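Local atomic coordinates of lambda phage protein with carbohydrate-binding module (Shewanella oneidensis, PDB entry 2A5Z), a protein that is of unknown function but binds magnesium and has a jelly-roll fold with a carbohydrate-binding module, which suggests that it may recognise sugars. Residues Leu82-His87 / Ser182-Cys187; Asn67-Ser72 / Thr225-Phe230. All blocks are in the same frame, centred on the assembly; numbering follows the deposited sequence.

Interaction 1: residues Leu82-His87 / Ser182-Cys187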
loop_
_atom_site.group_PDB
_atom_site.type_symbol
_atom_site.label_atom_id
_atom_site.label_comp_id
_atom_site.label_asym_id
_atom_site.label_seq_id
_atom_site.Cartn_x
_atom_site.Cartn_y
_atom_site.Cartn_z
ATOM N N LEU C 82 -7.370 -9.907 15.271
ATOM C CA LEU C 82 -6.897 -10.137 16.616
ATOM C C LEU C 82 -5.404 -10.449 16.569
ATOM O O LEU C 82 -4.824 -10.561 15.485
ATOM C CB LEU C 82 -7.689 -11.288 17.256
ATOM C CG LEU C 82 -7.777 -12.662 16.580
ATOM C CD1 LEU C 82 -6.537 -13.489 16.881
ATOM C CD2 LEU C 82 -9.016 -13.398 17.071
ATOM N N SER C 83 -4.783 -10.561 17.736
ATOM C CA SER C 83 -3.471 -11.191 17.849
ATOM C C SER C 83 -3.545 -12.253 18.943
ATOM O O SER C 83 -4.313 -12.108 19.893
ATOM C CB SER C 83 -2.390 -10.164 18.174
ATOM O OG SER C 83 -2.187 -9.271 17.095
ATOM N N GLU C 84 -2.772 -13.326 18.801
ATOM C CA GLU C 84 -2.626 -14.286 19.902
ATOM C C GLU C 84 -1.208 -14.813 20.069
ATOM O O GLU C 84 -0.581 -15.286 19.117
ATOM C CB GLU C 84 -3.660 -15.417 19.826
ATOM C CG GLU C 84 -3.424 -16.461 18.761
ATOM C CD GLU C 84 -4.326 -17.669 18.941
ATOM O OE1 GLU C 84 -3.884 -18.667 19.549
ATOM O OE2 GLU C 84 -5.484 -17.613 18.486
ATOM N N GLY C 85 -0.701 -14.711 21.291
ATOM C CA GLY C 85 0.683 -15.070 21.579
ATOM C C GLY C 85 1.600 -14.297 20.658
ATOM O O GLY C 85 1.525 -13.073 20.579
ATOM N N ASN C 86 2.442 -15.021 19.929
ATOM C CA ASN C 86 3.394 -14.401 19.016
ATOM C C ASN C 86 2.812 -14.141 17.629
ATOM O O ASN C 86 3.491 -13.590 16.757
ATOM C CB ASN C 86 4.651 -15.260 18.922
ATOM C CG ASN C 86 5.573 -15.062 20.109
ATOM O OD1 ASN C 86 6.252 -14.042 20.216
ATOM N ND2 ASN C 86 5.598 -16.035 21.007
ATOM N N HIS C 87 1.551 -14.526 17.442
ATOM C CA HIS C 87 0.863 -14.334 16.176
ATOM C C HIS C 87 0.229 -12.943 16.120
ATOM O O HIS C 87 -0.901 -12.740 16.561
ATOM C CB HIS C 87 -0.147 -15.470 15.944
ATOM C CG HIS C 87 0.506 -16.814 15.824
ATOM N ND1 HIS C 87 1.121 -17.238 14.664
ATOM C CD2 HIS C 87 0.703 -17.795 16.736
ATOM C CE1 HIS C 87 1.637 -18.439 14.855
ATOM N NE2 HIS C 87 1.401 -18.800 16.106
ATOM N N SER C 182 -8.131 -25.653 16.421
ATOM C CA SER C 182 -7.513 -24.532 17.156
ATOM C C SER C 182 -5.997 -24.672 17.349
ATOM O O SER C 182 -5.475 -24.513 18.461
ATOM C CB SER C 182 -8.210 -24.344 18.495
ATOM O OG SER C 182 -9.589 -24.088 18.283
ATOM N N THR C 183 -5.296 -24.970 16.261
ATOM C CA THR C 183 -3.849 -25.203 16.315
ATOM C C THR C 183 -3.148 -24.397 15.236
ATOM O O THR C 183 -3.634 -24.311 14.109
ATOM C CB THR C 183 -3.522 -26.704 16.157
ATOM O OG1 THR C 183 -4.158 -27.436 17.210
ATOM C CG2 THR C 183 -2.001 -26.968 16.204
ATOM N N TRP C 184 -2.001 -23.821 15.592
ATOM C CA TRP C 184 -1.175 -23.064 14.654
ATOM C C TRP C 184 -0.217 -23.965 13.901
ATOM O O TRP C 184 0.464 -24.797 14.507
ATOM C CB TRP C 184 -0.398 -21.979 15.404
ATOM C CG TRP C 184 -1.260 -20.834 15.772
ATOM C CD1 TRP C 184 -1.826 -20.584 16.996
ATOM C CD2 TRP C 184 -1.684 -19.775 14.906
ATOM N NE1 TRP C 184 -2.569 -19.426 16.940
ATOM C CE2 TRP C 184 -2.502 -18.912 15.669
ATOM C CE3 TRP C 184 -1.447 -19.470 13.558
ATOM C CZ2 TRP C 184 -3.090 -17.759 15.128
ATOM C CZ3 TRP C 184 -2.036 -18.331 13.015
ATOM C CH2 TRP C 184 -2.846 -17.485 13.804
ATOM N N TYR C 185 -0.172 -23.786 12.580
ATOM C CA TYR C 185 0.644 -24.600 11.675
ATOM C C TYR C 185 1.413 -23.669 10.744
ATOM O O TYR C 185 1.033 -22.509 10.569
ATOM C CB TYR C 185 -0.241 -25.534 10.828
ATOM C CG TYR C 185 -0.895 -26.665 11.585
ATOM C CD1 TYR C 185 -0.164 -27.797 11.951
ATOM C CD2 TYR C 185 -2.243 -26.608 11.939
ATOM C CE1 TYR C 185 -0.757 -28.842 12.663
ATOM C CE2 TYR C 185 -2.854 -27.655 12.646
ATOM C CZ TYR C 185 -2.101 -28.765 13.002
ATOM O OH TYR C 185 -2.684 -29.801 13.689
ATOM N N ILE C 186 2.490 -24.176 10.152
ATOM C CA ILE C 186 3.212 -23.447 9.106
ATOM C C ILE C 186 3.265 -24.346 7.869
ATOM O O ILE C 186 3.445 -25.558 7.988
ATOM C CB ILE C 186 4.654 -23.046 9.563
ATOM C CG1 ILE C 186 4.631 -22.407 10.959
ATOM C CG2 ILE C 186 5.336 -22.108 8.530
ATOM C CD1 ILE C 186 5.993 -22.302 11.636
ATOM N N CYS C 187 3.045 -23.767 6.690
ATOM C CA CYS C 187 3.221 -24.500 5.444
ATOM C C CYS C 187 4.123 -23.727 4.489
ATOM O O CYS C 187 3.926 -22.525 4.259
ATOM C CB CYS C 187 1.879 -24.815 4.768
ATOM S SG CYS C 187 2.045 -25.571 3.114
#

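Interaction 2: residues Asn67-Ser72 / Thr225-Phe230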
loop_
_atom_site.group_PDB
_atom_site.type_symbol
_atom_site.label_atom_id
_atom_site.label_comp_id
_atom_site.label_asym_id
_atom_site.label_seq_id
_atom_site.Cartn_x
_atom_site.Cartn_y
_atom_site.Cartn_z
ATOM N N ASN C 67 1.958 -5.763 -2.284
ATOM C CA ASN C 67 1.935 -6.527 -3.559
ATOM C C ASN C 67 0.942 -7.697 -3.627
ATOM O O ASN C 67 0.697 -8.237 -4.711
ATOM C CB ASN C 67 3.338 -7.030 -3.966
ATOM C CG ASN C 67 4.334 -5.896 -4.219
ATOM O OD1 ASN C 67 3.944 -4.763 -4.519
ATOM N ND2 ASN C 67 5.631 -6.204 -4.099
ATOM N N ILE C 68 0.386 -8.078 -2.477
ATOM C CA ILE C 68 -0.410 -9.304 -2.335
ATOM C C ILE C 68 -1.892 -8.987 -2.454
ATOM O O ILE C 68 -2.380 -8.073 -1.788
ATOM C CB ILE C 68 -0.114 -10.013 -0.980
ATOM C CG1 ILE C 68 1.353 -10.456 -0.922
ATOM C CG2 ILE C 68 -1.045 -11.227 -0.743
ATOM C CD1 ILE C 68 1.933 -10.431 0.489
ATOM N N SER C 69 -2.586 -9.744 -3.310
ATOM C CA SER C 69 -4.036 -9.624 -3.491
ATOM C C SER C 69 -4.755 -10.202 -2.285
ATOM O O SER C 69 -4.371 -11.255 -1.793
ATOM C CB SER C 69 -4.490 -10.389 -4.741
ATOM O OG SER C 69 -3.735 -10.011 -5.878
ATOM N N LEU C 70 -5.788 -9.508 -1.808
ATOM C CA LEU C 70 -6.562 -9.974 -0.661
ATOM C C LEU C 70 -8.015 -10.006 -1.083
ATOM O O LEU C 70 -8.727 -9.009 -1.013
ATOM C CB LEU C 70 -6.333 -9.085 0.562
ATOM C CG LEU C 70 -4.875 -8.944 1.020
ATOM C CD1 LEU C 70 -4.736 -7.789 1.985
ATOM C CD2 LEU C 70 -4.349 -10.259 1.625
ATOM N N LEU C 71 -8.436 -11.173 -1.546
ATOM C CA LEU C 71 -9.639 -11.269 -2.356
ATOM C C LEU C 71 -10.753 -11.978 -1.628
ATOM O O LEU C 71 -10.606 -13.133 -1.223
ATOM C CB LEU C 71 -9.314 -11.976 -3.678
ATOM C CG LEU C 71 -8.225 -11.298 -4.522
ATOM C CD1 LEU C 71 -7.880 -12.114 -5.761
ATOM C CD2 LEU C 71 -8.673 -9.911 -4.912
ATOM N N SER C 72 -11.854 -11.254 -1.448
ATOM C CA SER C 72 -13.074 -11.792 -0.872
ATOM C C SER C 72 -14.096 -12.040 -1.976
ATOM O O SER C 72 -14.263 -11.205 -2.872
ATOM C CB SER C 72 -13.640 -10.812 0.154
ATOM O OG SER C 72 -12.800 -10.748 1.294
ATOM N N THR C 225 -7.487 -15.744 -13.946
ATOM C CA THR C 225 -8.406 -16.821 -13.524
ATOM C C THR C 225 -7.815 -17.630 -12.368
ATOM O O THR C 225 -8.529 -18.392 -11.694
ATOM C CB THR C 225 -8.776 -17.811 -14.674
ATOM O OG1 THR C 225 -7.633 -18.610 -15.010
ATOM C CG2 THR C 225 -9.266 -17.068 -15.904
ATOM N N ALA C 226 -6.512 -17.469 -12.139
ATOM C CA ALA C 226 -5.839 -18.188 -11.063
ATOM C C ALA C 226 -4.999 -17.244 -10.198
ATOM O O ALA C 226 -4.736 -16.110 -10.586
ATOM C CB ALA C 226 -4.982 -19.309 -11.634
ATOM N N HIS C 227 -4.617 -17.722 -9.013
ATOM C CA HIS C 227 -3.655 -17.051 -8.145
ATOM C C HIS C 227 -2.850 -18.125 -7.427
ATOM O O HIS C 227 -3.260 -19.289 -7.403
ATOM C CB HIS C 227 -4.373 -16.180 -7.110
ATOM C CG HIS C 227 -4.347 -14.713 -7.409
ATOM N ND1 HIS C 227 -4.653 -14.192 -8.649
ATOM C CD2 HIS C 227 -4.084 -13.648 -6.611
ATOM C CE1 HIS C 227 -4.570 -12.874 -8.606
ATOM N NE2 HIS C 227 -4.223 -12.519 -7.383
ATOM N N ILE C 228 -1.714 -17.739 -6.854
ATOM C CA ILE C 228 -0.913 -18.640 -6.017
ATOM C C ILE C 228 -0.736 -18.046 -4.609
ATOM O O ILE C 228 -0.417 -16.869 -4.463
ATOM C CB ILE C 228 0.449 -19.053 -6.709
ATOM C CG1 ILE C 228 1.212 -20.095 -5.871
ATOM C CG2 ILE C 228 1.317 -17.819 -7.101
ATOM C CD1 ILE C 228 2.227 -20.917 -6.676
ATOM N N GLY C 229 -0.996 -18.853 -3.580
ATOM C CA GLY C 229 -0.911 -18.381 -2.203
ATOM C C GLY C 229 -1.767 -19.183 -1.236
ATOM O O GLY C 229 -1.646 -20.405 -1.154
ATOM N N PHE C 230 -2.638 -18.485 -0.512
ATOM C CA PHE C 230 -3.532 -19.093 0.474
ATOM C C PHE C 230 -4.974 -18.820 0.082
ATOM O O PHE C 230 -5.337 -17.677 -0.216
ATOM C CB PHE C 230 -3.242 -18.507 1.868
ATOM C CG PHE C 230 -4.314 -18.783 2.905
ATOM C CD1 PHE C 230 -4.302 -19.957 3.648
ATOM C CD2 PHE C 230 -5.324 -17.848 3.150
ATOM C CE1 PHE C 230 -5.285 -20.206 4.617
ATOM C CE2 PHE C 230 -6.316 -18.091 4.129
ATOM C CZ PHE C 230 -6.286 -19.274 4.859
#

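Interaction 1: residues Leu82-His87 / Ser182-Cys187
The imidazole of H87 lies flat over the indole of W184, forming a face-to-face stack with the H87 ring centroid 3.7 Å from that of the W184 six-membered ring and the planes 7° apart. CG of H87, held beside its backbone N (chi1 -63°), sets the ring there. NE2 of H87 comes over the five-membered part, 3.4 Å from CG of W184. CB of the histidine adds a CH-pi contact, 4.1 Å from the centroid of the W184 six-membered ring.

In the jelly-roll, W184 opens strand 184-191 of the six-stranded antiparallel sheet, whereas H87 closes a type II' turn that begins at E84. Paired backbone bonds between E84 and H87 tie this hairpin turn, and G85 supplies its positive phi.

At the indole edge, NE1 of W184 donates to OE1 of E84 over 3.0 Å, with 163° at the hydrogen. The acceptor sits in the ring plane, but the N-H arrives from above the carboxylate, which stands nearly perpendicular to the indole. OE2 of E84 forms a salt bridge with K125. Both imidazole nitrogens are engaged, ND1 by the magnesium ligand D247 and NE2 by D204, which fixes the rotation of the stacked ring.

Interaction 2: residues Asn67-Ser72 / Thr225-Phe230
S69 and H227 meet through a side-chain hydrogen bond that spans two strands of the curled, branched antiparallel sheet of the jelly-roll. Strand 68-73 and strand 226-228 are not direct neighbours: the backbones of S69 and L71 bond to G106 and L104 of strand 102-107, while that of H227 bonds to T141. The nearest CA atoms across the contact, those of S69 and H227, are 8.8 Å apart, and it is the imidazole that bridges the gap. Just beyond, the chain turns a corner at G229, whose backbone angles call for glycine, so that strands 226-228 and 230-234 lie on different faces.

The hydrogen bond joins OG of S69 to NE2 of H227 over 3.0 Å, the hydroxyl sitting at the ring edge in its plane. A chi1 of -52°, with OG beside the backbone N of S69, brings the hydroxyl to this nitrogen. CB of S69 also comes close, 3.4 Å from NE2 of H227.

Apolar contact comes from L71, two residues along the same strand, whose side chain crosses that of H227 at about a right angle. Its CD1 makes a CH-pi contact over one face, 4.3 Å from the ring centroid of H227 and offset toward the rim. L104 and I143 also pack against the histidine, and H58 of the third subunit meets it edge-to-face and touches S69 and L71, so the contact borders a subunit interface.

The second imidazole nitrogen is used within strand 226-228: ND1 of H227 donates to the carbonyl O of A226 at 2.7 Å.

Both contacts are largely buried and turn on a histidine with both ring nitrogens hydrogen-bonded, yet they share no strands and their nearest atoms are about 8 Å apart. Interaction 1 joins a hairpin turn to the six-stranded sheet, farther from the chain centre. Interaction 2 lies nearer that centre, in the curled, branched sheet, and links strands that do not pair directly. Near the magnesium site, interaction 1 combines aromatic stacking with carboxylates and a lysine; away from that site, interaction 2 relies on a hydroxyl, a backbone carbonyl and aliphatic packing. The second subunit reaches only flanking residues of interaction 1, whereas the third packs directly on S69, L71 and H227.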